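Local structure of MOG1 protein (Saccharomyces cerevisiae, 1JHS) at residues E55-D60 with V140-N145; T105-E110 with A167-L172; T123-V128 with V146-E151. The protein binds the GTPase Gsp1, the yeast Ran, and takes part in the Ran system for nuclear protein import and poly(A)+ mRNA export. The protein carries 1 engineered substitution. All coordinates share one frame; numbering follows the deposited sequence.

Contact 1. Residues E55-D60 with V140-N145; sequences ESIIVD and VVISIN
Ser56 and Asn145 face each other as a hydrogen-bonded antiparallel pair, and their side chains join as well. ND2 of Asn145 gives a nearly straight bond to OG of Ser56, 3.0 Å long with 170° at the hydrogen. The hydroxyl oxygen lies in the amide plane, which helps to hold the amide in this orientation. Ser56 OG sits between its own backbone N and carbonyl carbon (chi1 51°), which brings it over to the amide. With an alanine in place of Asn145, Ser56 OG would probably lose this amide donor and be free to turn.

Ile58 and Ser143 follow on the same face. Ser143 OG lies 3.6 Å from Ile58 CB, a plain van der Waals contact. Their backbones exchange two bonds, and both N-to-O distances, Ile58 N to Ser143 O and Ser143 N to Ile58 O, are 2.8 Å.

The other face is purely aliphatic. Ile57 and Ile144 lie side by side and point the same way, with CG1 of Ile57 4.0 Å from CG1 of Ile144. CG2 of Ile144 touches Ile57 CG1 and Ser56 O. Val59 meets Val140 at a slant, CG1 to CG1 at 4.0 Å. Helix 163-178 packs on this face through Met175 at Ile57 and Leu171 at Ile144. Helix 70-83 reaches the opposite face, where Leu81 touches Val141 and Ser143.

The segments run at 171° to each other. Their strands are central neighbours in an antiparallel sheet with helices on both faces, the core of the Mog1 fold.

Contact 2. Residues T105-E110 with A167-L172; sequences TGLVME and AVYQLL
Tyr169 reaches from the helix to the strand and has the largest area buried here, followed by Thr105 and Leu107. Its CG is anti to the backbone N (chi1 -167°), which sends the ring along the strand from Leu107 past Gly106 to Thr105. At the far end OG1 of Thr105 donates a hydrogen bond to Tyr169 OH, 2.9 Å long. The two side chains cross at about a right angle. The phenol oxygen has a second partner in Asp96 of strand 87-99, and Thr105 OG1 also bonds Gln173, one turn further along the helix. The polar end of a buried ring is thus held in a small network.

Gly106 comes to the ring edge. Its CA is 3.5 Å from Tyr169 CE1, close to the ring plane, and its backbone N lies in plane at the same edge. A side chain here would point away from the helix.

Leu107 meets the base of the ring obliquely. Its CG is 3.6 Å from Tyr169 CD1, and both methyl carbons lie near Tyr169 CB. Leu107 CD2 also makes a looser contact with Val168 CG1 at 4.5 Å. Leu172, one turn after Val168, adds its CD2 to the strand and stands 3.6 Å from Gly106 O.

Helical segment 167-172 runs at 146° to strand segment 105-110, axis to axis 8.9 Å. On the other side of strand 103-113, Val108 meets Trp74 and Val78. This is alpha/beta packing, with helix 163-178 on one face of the antiparallel sheet and helix 70-83 on the other, the arrangement of the Mog1 fold.

Contact 3. Residues T123-V128 with V146-E151; sequences TVVIGV and VPLTKE
Val124 pairs with Pro147 and Val125 with Val146 in antiparallel register, the first a non-hydrogen-bonded pair and the second a hydrogen-bonded one. Val125 and Val146 exchange two backbone bonds: Val125 N to Val146 O is 3.0 Å, and Val146 N to Val125 O is 2.9 Å. The pairing carries on one step past the strand, where Leu148 N reaches Thr123 O at 2.9 Å. Proline has no N-H to give, and Pro147 falls at a position where this pairing needs none. A water closes the end. It accepts from Thr123 N and donates to Leu148 O.

Leu148 buries the largest area of any residue here. Its CG is anti to the carbonyl carbon (chi1 -54°), and the chain then runs on extended. This lets CD1 touch two side chains, 3.9 Å from both Val125 CG2 and Thr123 CG2. Both side chains meet the leucine at a slant. Leu148 CB and CG also rest on Thr123 O.

Val125 and Val146 lie on the same face of the sheet, their CB atoms 4.4 Å apart. Val146 CB and CG2 lean on the carbonyl oxygen of Val125. On the other face Val124 meets Pro147, with CG2 of Val124 4.0 Å from CA of Pro147.

The contact lies at the open end of the hairpin formed by strands 124-133 and 138-147. Thr149 then N-caps helix 150-157, so the strand gives way to the helix within a few residues. Helix 163-178 packs over the Val125 face: Cys165 touches Val125 and Leu148, and Val168 touches Val146. Arg164 of that helix bonds Pro147 O. On its other edge, strand 124-133 pairs with strand 103-113.

From the N terminus, strand 56-63 comes first and pairs with strand 138-147 some 80 residues later; contact 1 closes that loop. Within it the chain forms helix 70-83, strands 87-99 and 103-113, and strand 124-133. Contact 2 starts on strand 103-113 and closes later, on helix 163-178, so it crosses contact 1. Contact 3 closes the hairpin of strands 124-133 and 138-147 at its open end. It falls wholly between the two segments of contact 2, while it crosses contact 1. Contacts 1 and 3 share strand 138-147 and join neighbouring strands of one sheet. Contact 2 fastens the helix to that sheet through Val168 on Ile144, and its Gly106 O bonds Val128 N of contact 3.

Contact 1. Residues E55-D60 with V140-N145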
loop_
_atom_site.group_PDB
_atom_site.type_symbol
_atom_site.label_atom_id
_atom_site.label_comp_id
_atom_site.label_asym_id
_atom_site.label_seq_id
_atom_site.Cartn_x
_atom_site.Cartn_y
_atom_site.Cartn_z
ATOM N N GLU A 55 -2.910 1.989 -10.662
ATOM C CA GLU A 55 -2.528 1.627 -9.280
ATOM C C GLU A 55 -3.080 0.255 -8.885
ATOM O O GLU A 55 -4.047 -0.216 -9.455
ATOM C CB GLU A 55 -3.057 2.660 -8.272
ATOM C CG GLU A 55 -2.616 4.101 -8.555
ATOM C CD GLU A 55 -3.573 4.809 -9.505
ATOM O OE1 GLU A 55 -4.549 4.168 -9.957
ATOM O OE2 GLU A 55 -3.366 6.006 -9.783
ATOM N N SER A 56 -2.446 -0.391 -7.916
ATOM C CA SER A 56 -2.922 -1.688 -7.433
ATOM C C SER A 56 -2.760 -1.678 -5.922
ATOM O O SER A 56 -1.861 -1.016 -5.370
ATOM C CB SER A 56 -2.145 -2.851 -8.070
ATOM O OG SER A 56 -0.748 -2.677 -7.966
ATOM N N ILE A 57 -3.644 -2.400 -5.266
ATOM C CA ILE A 57 -3.692 -2.459 -3.814
ATOM C C ILE A 57 -3.621 -3.906 -3.322
ATOM O O ILE A 57 -4.375 -4.757 -3.789
ATOM C CB ILE A 57 -5.037 -1.858 -3.297
ATOM C CG1 ILE A 57 -5.187 -0.398 -3.777
ATOM C CG2 ILE A 57 -5.114 -1.978 -1.760
ATOM C CD1 ILE A 57 -6.617 0.220 -3.526
ATOM N N ILE A 58 -2.718 -4.176 -2.390
ATOM C CA ILE A 58 -2.609 -5.518 -1.825
ATOM C C ILE A 58 -2.701 -5.411 -0.303
ATOM O O ILE A 58 -2.054 -4.574 0.301
ATOM C CB ILE A 58 -1.255 -6.200 -2.130
ATOM C CG1 ILE A 58 -1.094 -6.462 -3.631
ATOM C CG2 ILE A 58 -1.192 -7.561 -1.353
ATOM C CD1 ILE A 58 0.215 -7.129 -3.972
ATOM N N VAL A 59 -3.526 -6.251 0.302
ATOM C CA VAL A 59 -3.646 -6.283 1.756
ATOM C C VAL A 59 -3.082 -7.653 2.050
ATOM O O VAL A 59 -3.471 -8.638 1.405
ATOM C CB VAL A 59 -5.126 -6.220 2.215
ATOM C CG1 VAL A 59 -5.199 -6.340 3.725
ATOM C CG2 VAL A 59 -5.757 -4.909 1.769
ATOM N N ASP A 60 -2.166 -7.743 3.003
ATOM C CA ASP A 60 -1.551 -9.031 3.292
ATOM C C ASP A 60 -1.519 -9.291 4.794
ATOM O O ASP A 60 -1.065 -8.445 5.561
ATOM C CB ASP A 60 -0.134 -9.045 2.752
ATOM C CG ASP A 60 0.339 -10.444 2.384
ATOM O OD1 ASP A 60 -0.302 -11.434 2.818
ATOM O OD2 ASP A 60 1.351 -10.543 1.652
ATOM N N VAL A 140 -0.725 -6.661 9.713
ATOM C CA VAL A 140 -1.415 -6.432 8.433
ATOM C C VAL A 140 -0.598 -5.416 7.629
ATOM O O VAL A 140 -0.346 -4.313 8.120
ATOM C CB VAL A 140 -2.799 -5.840 8.639
ATOM C CG1 VAL A 140 -3.496 -5.644 7.266
ATOM C CG2 VAL A 140 -3.618 -6.758 9.555
ATOM N N VAL A 141 -0.206 -5.772 6.399
ATOM C CA VAL A 141 0.563 -4.844 5.564
ATOM C C VAL A 141 -0.268 -4.491 4.320
ATOM O O VAL A 141 -0.686 -5.364 3.573
ATOM C CB VAL A 141 1.945 -5.430 5.150
ATOM C CG1 VAL A 141 2.714 -4.438 4.252
ATOM C CG2 VAL A 141 2.786 -5.717 6.413
ATOM N N ILE A 142 -0.532 -3.201 4.141
ATOM C CA ILE A 142 -1.305 -2.742 2.986
ATOM C C ILE A 142 -0.323 -2.030 2.066
ATOM O O ILE A 142 0.378 -1.109 2.519
ATOM C CB ILE A 142 -2.421 -1.743 3.389
ATOM C CG1 ILE A 142 -3.403 -2.407 4.372
ATOM C CG2 ILE A 142 -3.215 -1.324 2.140
ATOM C CD1 ILE A 142 -4.666 -1.557 4.724
ATOM N N SER A 143 -0.230 -2.468 0.802
ATOM C CA SER A 143 0.678 -1.811 -0.146
ATOM C C SER A 143 -0.107 -1.305 -1.349
ATOM O O SER A 143 -1.042 -1.960 -1.813
ATOM C CB SER A 143 1.820 -2.748 -0.618
ATOM O OG SER A 143 1.386 -4.041 -1.034
ATOM N N ILE A 144 0.246 -0.112 -1.817
ATOM C CA ILE A 144 -0.418 0.457 -2.975
ATOM C C ILE A 144 0.703 0.857 -3.920
ATOM O O ILE A 144 1.515 1.717 -3.595
ATOM C CB ILE A 144 -1.276 1.700 -2.617
ATOM C CG1 ILE A 144 -2.317 1.336 -1.537
ATOM C CG2 ILE A 144 -1.990 2.214 -3.914
ATOM C CD1 ILE A 144 -3.260 2.513 -1.087
ATOM N N ASN A 145 0.730 0.224 -5.094
ATOM C CA ASN A 145 1.756 0.488 -6.090
ATOM C C ASN A 145 1.339 1.611 -7.036
ATOM O O ASN A 145 0.217 1.609 -7.535
ATOM C CB ASN A 145 2.027 -0.779 -6.891
ATOM C CG ASN A 145 2.342 -1.930 -6.009
ATOM O OD1 ASN A 145 3.372 -1.929 -5.310
ATOM N ND2 ASN A 145 1.459 -2.934 -5.997
#

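Contact 2. Residues T105-E110 with A167-L172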
loop_
_atom_site.group_PDB
_atom_site.type_symbol
_atom_site.label_atom_id
_atom_site.label_comp_id
_atom_site.label_asym_id
_atom_site.label_seq_id
_atom_site.Cartn_x
_atom_site.Cartn_y
_atom_site.Cartn_z
ATOM N N THR A 105 1.954 4.609 8.612
ATOM C CA THR A 105 1.822 4.757 7.163
ATOM C C THR A 105 2.977 5.579 6.556
ATOM O O THR A 105 3.577 6.413 7.230
ATOM C CB THR A 105 0.497 5.490 6.790
ATOM O OG1 THR A 105 0.480 6.802 7.385
ATOM C CG2 THR A 105 -0.700 4.720 7.300
ATOM N N GLY A 106 3.258 5.342 5.273
ATOM C CA GLY A 106 4.292 6.105 4.596
ATOM C C GLY A 106 4.282 5.830 3.095
ATOM O O GLY A 106 3.591 4.910 2.636
ATOM N N LEU A 107 4.984 6.677 2.341
ATOM C CA LEU A 107 5.152 6.500 0.895
ATOM C C LEU A 107 6.649 6.173 0.783
ATOM O O LEU A 107 7.481 6.831 1.406
ATOM C CB LEU A 107 4.877 7.788 0.131
ATOM C CG LEU A 107 3.444 8.276 -0.003
ATOM C CD1 LEU A 107 3.505 9.566 -0.813
ATOM C CD2 LEU A 107 2.583 7.236 -0.714
ATOM N N VAL A 108 6.986 5.189 -0.026
ATOM C CA VAL A 108 8.366 4.727 -0.141
ATOM C C VAL A 108 8.824 4.697 -1.593
ATOM O O VAL A 108 8.027 4.442 -2.487
ATOM C CB VAL A 108 8.443 3.303 0.459
ATOM C CG1 VAL A 108 9.772 2.625 0.108
ATOM C CG2 VAL A 108 8.259 3.407 1.998
ATOM N N MET A 109 10.112 4.959 -1.811
ATOM C CA MET A 109 10.645 4.960 -3.163
ATOM C C MET A 109 12.084 4.482 -3.139
ATOM O O MET A 109 12.876 4.870 -2.267
ATOM C CB MET A 109 10.609 6.378 -3.737
ATOM C CG MET A 109 10.955 6.483 -5.230
ATOM S SD MET A 109 10.894 8.247 -5.735
ATOM C CE MET A 109 12.048 8.870 -4.615
ATOM N N GLU A 110 12.409 3.617 -4.091
ATOM C CA GLU A 110 13.767 3.096 -4.220
ATOM C C GLU A 110 14.693 4.257 -4.574
ATOM O O GLU A 110 14.298 5.144 -5.338
ATOM C CB GLU A 110 13.823 2.081 -5.377
ATOM C CG GLU A 110 15.226 1.890 -5.997
ATOM C CD GLU A 110 15.217 0.876 -7.119
ATOM O OE1 GLU A 110 14.882 -0.292 -6.835
ATOM O OE2 GLU A 110 15.538 1.242 -8.281
ATOM N N ALA A 167 -2.474 11.815 -3.432
ATOM C CA ALA A 167 -3.798 11.207 -3.472
ATOM C C ALA A 167 -3.705 9.766 -2.958
ATOM O O ALA A 167 -4.534 9.329 -2.147
ATOM C CB ALA A 167 -4.335 11.228 -4.892
ATOM N N VAL A 168 -2.687 9.036 -3.419
ATOM C CA VAL A 168 -2.503 7.660 -2.970
ATOM C C VAL A 168 -2.278 7.601 -1.449
ATOM O O VAL A 168 -2.796 6.727 -0.765
ATOM C CB VAL A 168 -1.318 7.007 -3.708
ATOM C CG1 VAL A 168 -0.905 5.681 -3.022
ATOM C CG2 VAL A 168 -1.741 6.767 -5.164
ATOM N N TYR A 169 -1.534 8.560 -0.921
ATOM C CA TYR A 169 -1.281 8.561 0.513
ATOM C C TYR A 169 -2.570 8.830 1.273
ATOM O O TYR A 169 -2.777 8.288 2.357
ATOM C CB TYR A 169 -0.224 9.600 0.883
ATOM C CG TYR A 169 0.286 9.415 2.290
ATOM C CD1 TYR A 169 0.967 8.251 2.659
ATOM C CD2 TYR A 169 0.124 10.417 3.248
ATOM C CE1 TYR A 169 1.492 8.104 3.956
ATOM C CE2 TYR A 169 0.632 10.274 4.541
ATOM C CZ TYR A 169 1.319 9.121 4.880
ATOM O OH TYR A 169 1.851 9.007 6.144
ATOM N N GLN A 170 -3.444 9.665 0.721
ATOM C CA GLN A 170 -4.704 9.922 1.406
ATOM C C GLN A 170 -5.526 8.625 1.411
ATOM O O GLN A 170 -6.106 8.244 2.426
ATOM C CB GLN A 170 -5.500 11.026 0.715
ATOM C CG GLN A 170 -6.777 11.347 1.465
ATOM C CD GLN A 170 -7.538 12.504 0.845
ATOM O OE1 GLN A 170 -6.953 13.340 0.131
ATOM N NE2 GLN A 170 -8.842 12.570 1.120
ATOM N N LEU A 171 -5.551 7.932 0.277
ATOM C CA LEU A 171 -6.280 6.656 0.197
ATOM C C LEU A 171 -5.729 5.684 1.229
ATOM O O LEU A 171 -6.480 5.049 1.963
ATOM C CB LEU A 171 -6.138 6.048 -1.207
ATOM C CG LEU A 171 -6.527 4.579 -1.374
ATOM C CD1 LEU A 171 -8.010 4.376 -1.031
ATOM C CD2 LEU A 171 -6.257 4.153 -2.827
ATOM N N LEU A 172 -4.406 5.581 1.284
ATOM C CA LEU A 172 -3.744 4.663 2.218
ATOM C C LEU A 172 -4.184 4.947 3.653
ATOM O O LEU A 172 -4.540 4.030 4.408
ATOM C CB LEU A 172 -2.228 4.803 2.103
ATOM C CG LEU A 172 -1.414 3.806 2.957
ATOM C CD1 LEU A 172 -1.508 2.382 2.356
ATOM C CD2 LEU A 172 0.060 4.288 3.006
#

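Contact 3. Residues T123-V128 with V146-E151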
loop_
_atom_site.group_PDB
_atom_site.type_symbol
_atom_site.label_atom_id
_atom_site.label_comp_id
_atom_site.label_asym_id
_atom_site.label_seq_id
_atom_site.Cartn_x
_atom_site.Cartn_y
_atom_site.Cartn_z
ATOM N N THR A 123 9.995 4.574 -12.507
ATOM C CA THR A 123 10.009 4.634 -11.036
ATOM C C THR A 123 8.641 4.199 -10.516
ATOM O O THR A 123 7.634 4.484 -11.140
ATOM C CB THR A 123 10.205 6.082 -10.530
ATOM O OG1 THR A 123 11.444 6.593 -11.018
ATOM C CG2 THR A 123 10.220 6.127 -8.998
ATOM N N VAL A 124 8.618 3.521 -9.376
ATOM C CA VAL A 124 7.359 3.109 -8.760
ATOM C C VAL A 124 7.389 3.563 -7.288
ATOM O O VAL A 124 8.352 3.274 -6.573
ATOM C CB VAL A 124 7.176 1.564 -8.806
ATOM C CG1 VAL A 124 5.876 1.154 -8.063
ATOM C CG2 VAL A 124 7.085 1.086 -10.276
ATOM N N VAL A 125 6.377 4.305 -6.857
ATOM C CA VAL A 125 6.298 4.726 -5.459
ATOM C C VAL A 125 5.360 3.703 -4.843
ATOM O O VAL A 125 4.467 3.204 -5.535
ATOM C CB VAL A 125 5.714 6.157 -5.323
ATOM C CG1 VAL A 125 5.260 6.428 -3.848
ATOM C CG2 VAL A 125 6.810 7.166 -5.690
ATOM N N ILE A 126 5.564 3.361 -3.572
ATOM C CA ILE A 126 4.685 2.380 -2.954
ATOM C C ILE A 126 4.174 2.932 -1.645
ATOM O O ILE A 126 4.962 3.358 -0.797
ATOM C CB ILE A 126 5.435 1.032 -2.661
ATOM C CG1 ILE A 126 6.096 0.481 -3.943
ATOM C CG2 ILE A 126 4.430 -0.011 -2.123
ATOM C CD1 ILE A 126 7.156 -0.597 -3.667
ATOM N N GLY A 127 2.857 2.984 -1.490
ATOM C CA GLY A 127 2.330 3.461 -0.225
ATOM C C GLY A 127 2.338 2.219 0.649
ATOM O O GLY A 127 1.898 1.167 0.211
ATOM N N VAL A 128 2.847 2.303 1.872
ATOM C CA VAL A 128 2.847 1.106 2.717
ATOM C C VAL A 128 2.275 1.430 4.092
ATOM O O VAL A 128 2.694 2.404 4.720
ATOM C CB VAL A 128 4.273 0.554 2.929
ATOM C CG1 VAL A 128 4.227 -0.708 3.819
ATOM C CG2 VAL A 128 4.911 0.223 1.579
ATOM N N VAL A 146 2.256 2.555 -7.267
ATOM C CA VAL A 146 2.010 3.685 -8.138
ATOM C C VAL A 146 3.121 3.802 -9.195
ATOM O O VAL A 146 4.169 4.408 -8.948
ATOM C CB VAL A 146 1.964 5.009 -7.318
ATOM C CG1 VAL A 146 1.362 6.138 -8.170
ATOM C CG2 VAL A 146 1.185 4.784 -5.997
ATOM N N PRO A 147 2.909 3.209 -10.386
ATOM C CA PRO A 147 3.926 3.284 -11.448
ATOM C C PRO A 147 3.870 4.725 -11.950
ATOM O O PRO A 147 2.857 5.140 -12.524
ATOM C CB PRO A 147 3.430 2.273 -12.503
ATOM C CG PRO A 147 2.484 1.318 -11.673
ATOM C CD PRO A 147 1.802 2.302 -10.749
ATOM N N LEU A 148 4.959 5.478 -11.750
ATOM C CA LEU A 148 4.973 6.894 -12.129
ATOM C C LEU A 148 5.174 7.180 -13.610
ATOM O O LEU A 148 5.829 6.421 -14.316
ATOM C CB LEU A 148 6.067 7.656 -11.371
ATOM C CG LEU A 148 6.107 7.585 -9.842
ATOM C CD1 LEU A 148 7.159 8.547 -9.299
ATOM C CD2 LEU A 148 4.718 7.941 -9.296
ATOM N N THR A 149 4.631 8.314 -14.050
ATOM C CA THR A 149 4.778 8.728 -15.433
ATOM C C THR A 149 6.175 9.350 -15.485
ATOM O O THR A 149 6.807 9.559 -14.446
ATOM C CB THR A 149 3.754 9.828 -15.810
ATOM O OG1 THR A 149 3.988 10.983 -14.994
ATOM C CG2 THR A 149 2.323 9.360 -15.591
ATOM N N LYS A 150 6.666 9.628 -16.688
ATOM C CA LYS A 150 7.978 10.264 -16.829
ATOM C C LYS A 150 7.964 11.605 -16.085
ATOM O O LYS A 150 8.925 11.976 -15.403
ATOM C CB LYS A 150 8.273 10.502 -18.308
ATOM C CG LYS A 150 9.566 11.308 -18.598
ATOM C CD LYS A 150 9.676 11.575 -20.122
ATOM C CE LYS A 150 11.065 12.058 -20.560
ATOM N NZ LYS A 150 11.071 12.216 -22.072
ATOM N N GLU A 151 6.862 12.328 -16.220
ATOM C CA GLU A 151 6.721 13.634 -15.580
ATOM C C GLU A 151 6.766 13.533 -14.051
ATOM O O GLU A 151 7.457 14.315 -13.383
ATOM C CB GLU A 151 5.405 14.274 -16.013
ATOM C CG GLU A 151 5.139 15.621 -15.382
ATOM C CD GLU A 151 5.410 16.769 -16.340
ATOM O OE1 GLU A 151 6.413 16.688 -17.101
ATOM O OE2 GLU A 151 4.624 17.753 -16.334
HETATM O O HOH W 1 8.774 6.748 -14.200
#